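Local atomic coordinates of TT1561 protein (PDB entry 1UF3), a protein that is of unknown function but binds calcium ions and probably acts as a phosphoesterase of the metallo-dependent calcineurin superfamily. Residues A[70-78]-A[124-132]; A[191-202]-A[215-225]. All blocks are in the same frame, centred on the assembly; numbering follows the deposited sequence.

Interaction 1 of 2, residues A[70-78]-A[124-132]; sequences PGPQDAPIW and EEHEALRYP. With CA (calcium ion), chain I.
A cis peptide bond joins Ala-75 to Pro-76 just where residues 70-78 meet the loop 124-129, and the carbonyl of Ala-75 is spent on a calcium ion. Ala-75 O binds the metal at 2.3 Å, and four waters with the backbone carbonyls of Lys-45 and Ala-47 complete the site. The methyl of Ala-75 faces the other way, into the loop, where CB lies 3.4 Å from His-126 O. Beyond the cis bond the chain is held by Glu-125 O. This oxygen accepts from Ile-77 N at 2.9 Å, nearly along the C=O axis, and is also touched by the CA of Pro-76. A second backbone bond runs the opposite way, from Leu-129 N to Pro-72 O at 3.0 Å.

Between these two bonds Leu-129 fills the middle. Its CG stands anti to its own carbonyl carbon (chi1 -59°), which directs the two methyls into residues 70-77. CD1 meets Pro-70 CG at 3.6 Å, and CD2 reaches Ile-77 CB at 3.9 Å. Ile-77 in turn lays CG2 against Glu-125 CB at 3.6 Å. The carboxylate of Glu-125 is steadied by Tyr-131, whose hydroxyl donates to the anti lone pair of OE2 in the ring plane. Glu-125 binds calcium in a structure of this protein. Here a calcium not bound to this chain lies about 4 Å from its side chain. Within the type I turn Gly-71 to Asp-74, Asp-74 OD2 takes a nearly straight bond from Gly-71 N, while Tyr-52 OH and Met-43 N bond to OD1.

Trp-78 packs on Pro-123 of the second subunit. The contact joins the start of helix 77-90 to the loop leading into strand 130-132, which pairs in parallel with strand 108-118.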
loop_
_atom_site.group_PDB
_atom_site.type_symbol
_atom_site.label_atom_id
_atom_site.label_comp_id
_atom_site.label_asym_id
_atom_site.label_seq_id
_atom_site.Cartn_x
_atom_site.Cartn_y
_atom_site.Cartn_z
ATOM N N PRO A 70 -32.010 -6.515 -9.125
ATOM C CA PRO A 70 -32.639 -6.254 -10.421
ATOM C C PRO A 70 -33.842 -5.313 -10.299
ATOM O O PRO A 70 -34.356 -5.076 -9.193
ATOM C CB PRO A 70 -33.034 -7.650 -10.874
ATOM C CG PRO A 70 -33.491 -8.279 -9.564
ATOM C CD PRO A 70 -32.460 -7.806 -8.553
ATOM N N GLY A 71 -34.278 -4.775 -11.438
ATOM C CA GLY A 71 -35.434 -3.888 -11.449
ATOM C C GLY A 71 -36.667 -4.597 -11.987
ATOM O O GLY A 71 -36.608 -5.786 -12.329
ATOM N N PRO A 72 -37.812 -3.898 -12.076
ATOM C CA PRO A 72 -39.037 -4.526 -12.584
ATOM C C PRO A 72 -38.918 -5.063 -14.023
ATOM O O PRO A 72 -39.616 -5.984 -14.392
ATOM C CB PRO A 72 -40.085 -3.404 -12.463
ATOM C CG PRO A 72 -39.516 -2.528 -11.331
ATOM C CD PRO A 72 -38.057 -2.508 -11.651
ATOM N N GLN A 73 -38.026 -4.499 -14.819
ATOM C CA GLN A 73 -37.849 -4.950 -16.198
ATOM C C GLN A 73 -36.774 -6.044 -16.467
ATOM O O GLN A 73 -36.625 -6.508 -17.603
ATOM C CB GLN A 73 -37.574 -3.734 -17.083
ATOM C CG GLN A 73 -38.796 -2.844 -17.307
ATOM C CD GLN A 73 -38.506 -1.721 -18.288
ATOM O OE1 GLN A 73 -37.986 -1.967 -19.373
ATOM N NE2 GLN A 73 -38.833 -0.485 -17.908
ATOM N N ASP A 74 -36.041 -6.455 -15.433
ATOM C CA ASP A 74 -34.994 -7.470 -15.583
ATOM C C ASP A 74 -35.590 -8.878 -15.596
ATOM O O ASP A 74 -35.212 -9.740 -14.790
ATOM C CB ASP A 74 -33.966 -7.334 -14.442
ATOM C CG ASP A 74 -33.079 -6.124 -14.603
ATOM O OD1 ASP A 74 -32.382 -6.017 -15.642
ATOM O OD2 ASP A 74 -33.068 -5.265 -13.693
ATOM N N ALA A 75 -36.514 -9.118 -16.526
ATOM C CA ALA A 75 -37.184 -10.410 -16.626
ATOM C C ALA A 75 -37.003 -11.114 -17.987
ATOM O O ALA A 75 -36.716 -10.476 -19.011
ATOM C CB ALA A 75 -38.682 -10.224 -16.307
ATOM N N PRO A 76 -37.110 -12.451 -18.001
ATOM C CA PRO A 76 -37.378 -13.315 -16.847
ATOM C C PRO A 76 -36.210 -13.303 -15.840
ATOM O O PRO A 76 -35.057 -13.042 -16.195
ATOM C CB PRO A 76 -37.602 -14.686 -17.488
ATOM C CG PRO A 76 -36.681 -14.635 -18.672
ATOM C CD PRO A 76 -36.941 -13.251 -19.224
ATOM N N ILE A 77 -36.540 -13.579 -14.588
ATOM C CA ILE A 77 -35.582 -13.569 -13.488
ATOM C C ILE A 77 -34.351 -14.450 -13.723
ATOM O O ILE A 77 -33.232 -14.079 -13.382
ATOM C CB ILE A 77 -36.303 -14.011 -12.165
ATOM C CG1 ILE A 77 -35.348 -13.957 -10.962
ATOM C CG2 ILE A 77 -36.828 -15.419 -12.320
ATOM C CD1 ILE A 77 -34.915 -12.572 -10.564
ATOM N N TRP A 78 -34.561 -15.607 -14.334
ATOM C CA TRP A 78 -33.480 -16.555 -14.560
ATOM C C TRP A 78 -32.358 -16.121 -15.478
ATOM O O TRP A 78 -31.245 -16.659 -15.371
ATOM C CB TRP A 78 -34.069 -17.896 -15.019
ATOM C CG TRP A 78 -35.159 -18.406 -14.090
ATOM C CD1 TRP A 78 -36.465 -18.616 -14.412
ATOM C CD2 TRP A 78 -35.021 -18.803 -12.707
ATOM N NE1 TRP A 78 -37.149 -19.114 -13.330
ATOM C CE2 TRP A 78 -36.289 -19.240 -12.272
ATOM C CE3 TRP A 78 -33.947 -18.836 -11.805
ATOM C CZ2 TRP A 78 -36.527 -19.705 -10.968
ATOM C CZ3 TRP A 78 -34.180 -19.304 -10.495
ATOM C CH2 TRP A 78 -35.461 -19.731 -10.096
ATOM N N GLU A 124 -44.669 -12.314 -9.810
ATOM C CA GLU A 124 -44.416 -12.510 -11.236
ATOM C C GLU A 124 -42.906 -12.392 -11.467
ATOM O O GLU A 124 -42.256 -11.473 -10.938
ATOM C CB GLU A 124 -45.143 -11.432 -12.047
ATOM C CG GLU A 124 -44.833 -11.393 -13.540
ATOM C CD GLU A 124 -45.298 -12.638 -14.264
ATOM O OE1 GLU A 124 -46.318 -13.214 -13.853
ATOM O OE2 GLU A 124 -44.642 -13.035 -15.246
ATOM N N GLU A 125 -42.340 -13.307 -12.251
ATOM C CA GLU A 125 -40.905 -13.259 -12.549
ATOM C C GLU A 125 -40.571 -13.473 -14.034
ATOM O O GLU A 125 -39.394 -13.502 -14.417
ATOM C CB GLU A 125 -40.143 -14.292 -11.700
ATOM C CG GLU A 125 -40.267 -14.062 -10.190
ATOM C CD GLU A 125 -39.266 -14.888 -9.404
ATOM O OE1 GLU A 125 -39.355 -16.138 -9.453
ATOM O OE2 GLU A 125 -38.392 -14.275 -8.740
ATOM N N HIS A 126 -41.598 -13.605 -14.872
ATOM C CA HIS A 126 -41.352 -13.817 -16.292
ATOM C C HIS A 126 -41.649 -12.618 -17.196
ATOM O O HIS A 126 -40.799 -12.231 -18.001
ATOM C CB HIS A 126 -42.101 -15.065 -16.756
ATOM C CG HIS A 126 -41.632 -16.317 -16.085
ATOM N ND1 HIS A 126 -41.996 -16.651 -14.797
ATOM C CD2 HIS A 126 -40.756 -17.267 -16.487
ATOM C CE1 HIS A 126 -41.363 -17.752 -14.435
ATOM N NE2 HIS A 126 -40.603 -18.146 -15.442
ATOM N N GLU A 127 -42.839 -12.032 -17.068
ATOM C CA GLU A 127 -43.193 -10.858 -17.871
ATOM C C GLU A 127 -42.586 -9.616 -17.203
ATOM O O GLU A 127 -42.364 -8.582 -17.838
ATOM C CB GLU A 127 -44.720 -10.709 -17.945
ATOM C CG GLU A 127 -45.453 -11.965 -18.396
ATOM C CD GLU A 127 -46.942 -11.902 -18.092
ATOM O OE1 GLU A 127 -47.297 -11.540 -16.946
ATOM O OE2 GLU A 127 -47.762 -12.223 -18.984
ATOM N N ALA A 128 -42.326 -9.728 -15.908
ATOM C CA ALA A 128 -41.741 -8.634 -15.135
ATOM C C ALA A 128 -41.295 -9.218 -13.793
ATOM O O ALA A 128 -41.475 -10.411 -13.543
ATOM C CB ALA A 128 -42.806 -7.526 -14.890
ATOM N N LEU A 129 -40.700 -8.390 -12.936
ATOM C CA LEU A 129 -40.339 -8.873 -11.601
ATOM C C LEU A 129 -41.237 -8.092 -10.674
ATOM O O LEU A 129 -41.088 -6.885 -10.545
ATOM C CB LEU A 129 -38.877 -8.587 -11.247
ATOM C CG LEU A 129 -37.791 -9.163 -12.164
ATOM C CD1 LEU A 129 -36.414 -9.049 -11.480
ATOM C CD2 LEU A 129 -38.107 -10.609 -12.488
ATOM N N ARG A 130 -42.156 -8.765 -10.004
ATOM C CA ARG A 130 -43.057 -8.060 -9.111
ATOM C C ARG A 130 -43.330 -8.942 -7.921
ATOM O O ARG A 130 -43.690 -10.113 -8.079
ATOM C CB ARG A 130 -44.388 -7.741 -9.837
ATOM C CG ARG A 130 -45.398 -6.978 -8.991
ATOM C CD ARG A 130 -46.729 -6.711 -9.718
ATOM N NE ARG A 130 -47.537 -7.920 -9.864
ATOM C CZ ARG A 130 -47.660 -8.629 -10.990
ATOM N NH1 ARG A 130 -47.031 -8.257 -12.104
ATOM N NH2 ARG A 130 -48.404 -9.729 -10.998
ATOM N N TYR A 131 -43.169 -8.399 -6.724
ATOM C CA TYR A 131 -43.447 -9.215 -5.551
ATOM C C TYR A 131 -44.320 -8.480 -4.575
ATOM O O TYR A 131 -44.144 -7.284 -4.355
ATOM C CB TYR A 131 -42.155 -9.615 -4.805
ATOM C CG TYR A 131 -41.048 -10.157 -5.686
ATOM C CD1 TYR A 131 -40.046 -9.322 -6.177
ATOM C CD2 TYR A 131 -41.001 -11.507 -6.025
ATOM C CE1 TYR A 131 -39.019 -9.826 -6.980
ATOM C CE2 TYR A 131 -39.979 -12.014 -6.834
ATOM C CZ TYR A 131 -39.007 -11.174 -7.299
ATOM O OH TYR A 131 -38.028 -11.675 -8.109
ATOM N N PRO A 132 -45.279 -9.187 -3.978
ATOM C CA PRO A 132 -46.155 -8.548 -2.998
ATOM C C PRO A 132 -45.339 -8.334 -1.712
ATOM O O PRO A 132 -44.413 -9.106 -1.418
ATOM C CB PRO A 132 -47.282 -9.557 -2.833
ATOM C CG PRO A 132 -46.614 -10.879 -3.140
ATOM C CD PRO A 132 -45.741 -10.548 -4.311
HETATM CA CA CA I . -35.340 -9.814 -20.786
HETATM O O HOH W 1 -34.305 -7.917 -19.562
HETATM O O HOH W 2 -33.609 -11.129 -19.472
HETATM O O HOH W 3 -35.219 -11.950 -22.030
HETATM O O HOH W 4 -37.293 -10.714 -22.583
#

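Interaction 2 of 2, residues A[191-202]-A[215-225]; sequences QKHEMLGASWVV and LDLRARKLETG
Two beta hairpins pack together here, 192-203 and 211-226, each at the margin of a different sheet. Trp-200 reaches from the first onto the turn of the second. Its CG lies anti to the backbone N (chi1 -177°), and this carries the indole across to the turn. Arg-220 CA sits over one face in a CH-pi contact, 3.4 Å from the centroid of the six-membered ring. Val-202 CG2, from its own strand, covers the opposite face. The outer edge of the indole meets Lys-221 O at 3.4 Å from CH2, and Leu-222 CD2 touches CZ2 at 3.6 Å.

The calcineurin-like fold sets two sheets face to face, and this contact lies between them. A G1 beta bulge sets Arg-220 and Lys-221 opposite Asp-216, and Asp-216 OD1 accepts from Ala-219 N in an Asx motif. Replacing Trp-200 with an alanine would probably leave a gap between the hairpins, with Arg-220 CA and Val-202 CG2 lacking the ring they both pack against.

Deeper in, Val-202 CG1 and Leu-222 CD1 meet tip to tip at a tight 3.5 Å. Leu-222 CD1 also touches His-193 CD2, the two side chains running alongside in opposite directions. Arg-220 NE donates to a water that donates on to Ala-198 O. Beyond Leu-222, Gln-191 crosses Thr-224 at about a right angle, with its NE2 bonded to Tyr-212 O.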
loop_
_atom_site.group_PDB
_atom_site.type_symbol
_atom_site.label_atom_id
_atom_site.label_comp_id
_atom_site.label_asym_id
_atom_site.label_seq_id
_atom_site.Cartn_x
_atom_site.Cartn_y
_atom_site.Cartn_z
ATOM N N GLN A 191 -30.400 12.823 -7.582
ATOM C CA GLN A 191 -29.747 12.363 -6.363
ATOM C C GLN A 191 -30.309 13.133 -5.178
ATOM O O GLN A 191 -30.450 14.350 -5.236
ATOM C CB GLN A 191 -28.227 12.570 -6.421
ATOM C CG GLN A 191 -27.537 11.999 -7.653
ATOM C CD GLN A 191 -27.476 13.006 -8.791
ATOM O OE1 GLN A 191 -28.468 13.674 -9.098
ATOM N NE2 GLN A 191 -26.321 13.120 -9.417
ATOM N N LYS A 192 -30.643 12.417 -4.109
ATOM C CA LYS A 192 -31.159 13.058 -2.910
ATOM C C LYS A 192 -31.234 12.040 -1.797
ATOM O O LYS A 192 -31.142 10.830 -2.032
ATOM C CB LYS A 192 -32.546 13.654 -3.147
ATOM C CG LYS A 192 -33.679 12.688 -2.966
ATOM C CD LYS A 192 -34.237 12.234 -4.278
ATOM C CE LYS A 192 -34.885 13.374 -5.031
ATOM N NZ LYS A 192 -35.373 12.894 -6.350
ATOM N N HIS A 193 -31.419 12.524 -0.581
ATOM C CA HIS A 193 -31.467 11.616 0.541
ATOM C C HIS A 193 -32.177 12.221 1.727
ATOM O O HIS A 193 -32.219 13.444 1.892
ATOM C CB HIS A 193 -30.033 11.217 0.915
ATOM C CG HIS A 193 -29.183 12.367 1.355
ATOM N ND1 HIS A 193 -28.939 12.648 2.683
ATOM C CD2 HIS A 193 -28.519 13.308 0.646
ATOM C CE1 HIS A 193 -28.157 13.710 2.773
ATOM N NE2 HIS A 193 -27.887 14.132 1.550
ATOM N N GLU A 194 -32.724 11.353 2.563
ATOM C CA GLU A 194 -33.427 11.787 3.761
ATOM C C GLU A 194 -33.289 10.716 4.823
ATOM O O GLU A 194 -32.880 9.601 4.528
ATOM C CB GLU A 194 -34.915 11.969 3.450
ATOM C CG GLU A 194 -35.221 13.105 2.503
ATOM C CD GLU A 194 -35.468 14.397 3.256
ATOM O OE1 GLU A 194 -34.489 15.032 3.700
ATOM O OE2 GLU A 194 -36.655 14.755 3.424
HETATM N N MSE A 195 -33.621 11.064 6.061
HETATM C CA MSE A 195 -33.596 10.094 7.139
HETATM C C MSE A 195 -35.031 9.600 7.312
HETATM O O MSE A 195 -35.985 10.373 7.169
HETATM C CB MSE A 195 -33.142 10.735 8.457
HETATM C CG MSE A 195 -31.744 11.316 8.441
HETATM SE SE MSE A 195 -30.367 9.949 8.193
HETATM C CE MSE A 195 -30.908 8.682 9.523
ATOM N N LEU A 196 -35.171 8.309 7.593
ATOM C CA LEU A 196 -36.455 7.677 7.853
ATOM C C LEU A 196 -36.154 6.979 9.172
ATOM O O LEU A 196 -35.625 5.848 9.204
ATOM C CB LEU A 196 -36.805 6.647 6.771
ATOM C CG LEU A 196 -38.276 6.189 6.749
ATOM C CD1 LEU A 196 -38.565 5.428 5.461
ATOM C CD2 LEU A 196 -38.596 5.333 7.993
ATOM N N GLY A 197 -36.464 7.674 10.262
ATOM C CA GLY A 197 -36.171 7.136 11.574
ATOM C C GLY A 197 -34.664 7.205 11.671
ATOM O O GLY A 197 -34.061 8.221 11.327
ATOM N N ALA A 198 -34.038 6.115 12.095
ATOM C CA ALA A 198 -32.585 6.095 12.204
ATOM C C ALA A 198 -31.919 5.624 10.902
ATOM O O ALA A 198 -30.693 5.502 10.844
ATOM C CB ALA A 198 -32.169 5.193 13.358
ATOM N N SER A 199 -32.722 5.383 9.861
ATOM C CA SER A 199 -32.205 4.902 8.567
ATOM C C SER A 199 -31.952 6.003 7.548
ATOM O O SER A 199 -32.802 6.856 7.336
ATOM C CB SER A 199 -33.177 3.908 7.921
ATOM O OG SER A 199 -33.598 2.881 8.802
ATOM N N TRP A 200 -30.783 5.971 6.914
ATOM C CA TRP A 200 -30.410 6.931 5.886
ATOM C C TRP A 200 -30.891 6.362 4.539
ATOM O O TRP A 200 -30.409 5.322 4.082
ATOM C CB TRP A 200 -28.894 7.116 5.870
ATOM C CG TRP A 200 -28.365 8.147 4.890
ATOM C CD1 TRP A 200 -28.956 9.333 4.542
ATOM C CD2 TRP A 200 -27.089 8.132 4.223
ATOM N NE1 TRP A 200 -28.134 10.052 3.720
ATOM C CE2 TRP A 200 -26.980 9.343 3.505
ATOM C CE3 TRP A 200 -26.027 7.217 4.173
ATOM C CZ2 TRP A 200 -25.859 9.667 2.750
ATOM C CZ3 TRP A 200 -24.887 7.545 3.411
ATOM C CH2 TRP A 200 -24.817 8.755 2.715
ATOM N N VAL A 201 -31.864 7.020 3.921
ATOM C CA VAL A 201 -32.390 6.560 2.636
ATOM C C VAL A 201 -31.838 7.437 1.533
ATOM O O VAL A 201 -32.020 8.665 1.527
ATOM C CB VAL A 201 -33.913 6.599 2.598
ATOM C CG1 VAL A 201 -34.415 6.099 1.237
ATOM C CG2 VAL A 201 -34.469 5.761 3.713
ATOM N N VAL A 202 -31.159 6.790 0.597
ATOM C CA VAL A 202 -30.513 7.465 -0.508
ATOM C C VAL A 202 -31.025 7.058 -1.887
ATOM O O VAL A 202 -31.221 5.872 -2.177
ATOM C CB VAL A 202 -28.972 7.202 -0.493
ATOM C CG1 VAL A 202 -28.312 7.841 -1.731
ATOM C CG2 VAL A 202 -28.346 7.744 0.825
ATOM N N LEU A 215 -21.458 8.000 -1.739
ATOM C CA LEU A 215 -21.918 8.156 -0.371
ATOM C C LEU A 215 -20.790 8.024 0.646
ATOM O O LEU A 215 -19.918 7.149 0.523
ATOM C CB LEU A 215 -22.976 7.121 -0.003
ATOM C CG LEU A 215 -23.894 6.359 -0.953
ATOM C CD1 LEU A 215 -25.124 6.009 -0.166
ATOM C CD2 LEU A 215 -24.230 7.129 -2.214
ATOM N N ASP A 216 -20.817 8.894 1.650
ATOM C CA ASP A 216 -19.854 8.855 2.742
ATOM C C ASP A 216 -20.659 8.260 3.896
ATOM O O ASP A 216 -21.421 8.973 4.574
ATOM C CB ASP A 216 -19.371 10.272 3.105
ATOM C CG ASP A 216 -18.435 10.276 4.313
ATOM O OD1 ASP A 216 -18.529 9.344 5.118
ATOM O OD2 ASP A 216 -17.613 11.194 4.453
ATOM N N LEU A 217 -20.515 6.956 4.107
ATOM C CA LEU A 217 -21.250 6.253 5.151
ATOM C C LEU A 217 -21.167 6.824 6.545
ATOM O O LEU A 217 -22.175 6.916 7.234
ATOM C CB LEU A 217 -20.815 4.791 5.231
ATOM C CG LEU A 217 -21.524 3.780 4.348
ATOM C CD1 LEU A 217 -20.778 2.457 4.415
ATOM C CD2 LEU A 217 -22.969 3.613 4.816
ATOM N N ARG A 218 -19.965 7.185 6.971
ATOM C CA ARG A 218 -19.792 7.713 8.311
ATOM C C ARG A 218 -20.476 9.058 8.497
ATOM O O ARG A 218 -21.009 9.331 9.562
ATOM C CB ARG A 218 -18.303 7.827 8.643
ATOM C CG ARG A 218 -17.580 6.488 8.588
ATOM C CD ARG A 218 -16.127 6.620 9.050
ATOM N NE ARG A 218 -16.044 6.633 10.499
ATOM C CZ ARG A 218 -14.999 7.068 11.191
ATOM N NH1 ARG A 218 -13.932 7.537 10.568
ATOM N NH2 ARG A 218 -15.029 7.029 12.518
ATOM N N ALA A 219 -20.485 9.881 7.457
ATOM C CA ALA A 219 -21.111 11.205 7.544
ATOM C C ALA A 219 -22.558 11.274 7.054
ATOM O O ALA A 219 -23.223 12.296 7.250
ATOM C CB ALA A 219 -20.277 12.224 6.770
ATOM N N ARG A 220 -23.043 10.196 6.439
ATOM C CA ARG A 220 -24.382 10.175 5.873
ATOM C C ARG A 220 -24.516 11.391 4.968
ATOM O O ARG A 220 -25.522 12.114 4.991
ATOM C CB ARG A 220 -25.450 10.198 6.965
ATOM C CG ARG A 220 -25.409 8.966 7.820
ATOM C CD ARG A 220 -26.571 8.906 8.750
ATOM N NE ARG A 220 -26.535 7.661 9.501
ATOM C CZ ARG A 220 -25.548 7.333 10.330
ATOM N NH1 ARG A 220 -24.527 8.165 10.504
ATOM N NH2 ARG A 220 -25.577 6.175 10.973
ATOM N N LYS A 221 -23.465 11.618 4.186
ATOM C CA LYS A 221 -23.402 12.713 3.235
ATOM C C LYS A 221 -23.150 12.096 1.855
ATOM O O LYS A 221 -22.539 11.034 1.758
ATOM C CB LYS A 221 -22.246 13.657 3.565
ATOM C CG LYS A 221 -22.466 14.591 4.728
ATOM C CD LYS A 221 -21.277 15.546 4.851
ATOM C CE LYS A 221 -21.440 16.524 6.010
ATOM N NZ LYS A 221 -20.357 17.553 6.022
ATOM N N LEU A 222 -23.620 12.765 0.804
ATOM C CA LEU A 222 -23.439 12.294 -0.568
ATOM C C LEU A 222 -22.729 13.349 -1.393
ATOM O O LEU A 222 -22.916 14.553 -1.168
ATOM C CB LEU A 222 -24.781 12.049 -1.259
ATOM C CG LEU A 222 -25.789 11.025 -0.758
ATOM C CD1 LEU A 222 -27.010 11.041 -1.669
ATOM C CD2 LEU A 222 -25.155 9.654 -0.750
ATOM N N GLU A 223 -21.921 12.895 -2.348
ATOM C CA GLU A 223 -21.250 13.791 -3.279
ATOM C C GLU A 223 -21.898 13.429 -4.597
ATOM O O GLU A 223 -22.116 12.252 -4.877
ATOM C CB GLU A 223 -19.752 13.540 -3.320
ATOM C CG GLU A 223 -19.031 14.278 -2.209
ATOM C CD GLU A 223 -17.577 13.901 -2.097
ATOM O OE1 GLU A 223 -17.288 12.767 -1.656
ATOM O OE2 GLU A 223 -16.728 14.741 -2.454
ATOM N N THR A 224 -22.215 14.440 -5.395
ATOM C CA THR A 224 -22.911 14.247 -6.660
ATOM C C THR A 224 -22.073 14.309 -7.928
ATOM O O THR A 224 -21.063 15.005 -7.996
ATOM C CB THR A 224 -24.077 15.272 -6.750
ATOM O OG1 THR A 224 -25.289 14.629 -6.333
ATOM C CG2 THR A 224 -24.219 15.842 -8.153
ATOM N N GLY A 225 -22.506 13.570 -8.942
ATOM C CA GLY A 225 -21.784 13.575 -10.199
ATOM C C GLY A 225 -22.637 13.072 -11.347
ATOM O O GLY A 225 -23.742 12.570 -11.138
HETATM O O HOH W 5 -24.846 15.451 1.361
HETATM O O HOH W 6 -28.526 5.372 9.436
#

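Overall arrangement
From the N terminus, the chain first builds strands 7-12, 35-39 and 66-69 of one sheet. Interaction 1 then closes a loop of 45 residues. This loop takes in most of helix 77-90, strands 94-96 and 101-104, and strand 108-118, so it spans parts of both sheets. It ties the start of helix 77-90 to the loop before strand 130-132, beside bound calcium. Later come strands 151-155 and 183-186, before interaction 2 closes a much shorter loop of 12 residues. It brings edge strand 221-226 of one sheet against strand 199-203 of the other. The two are in series and neither nest nor cross. The centres of interaction 1 and interaction 2 are about 28 Å apart.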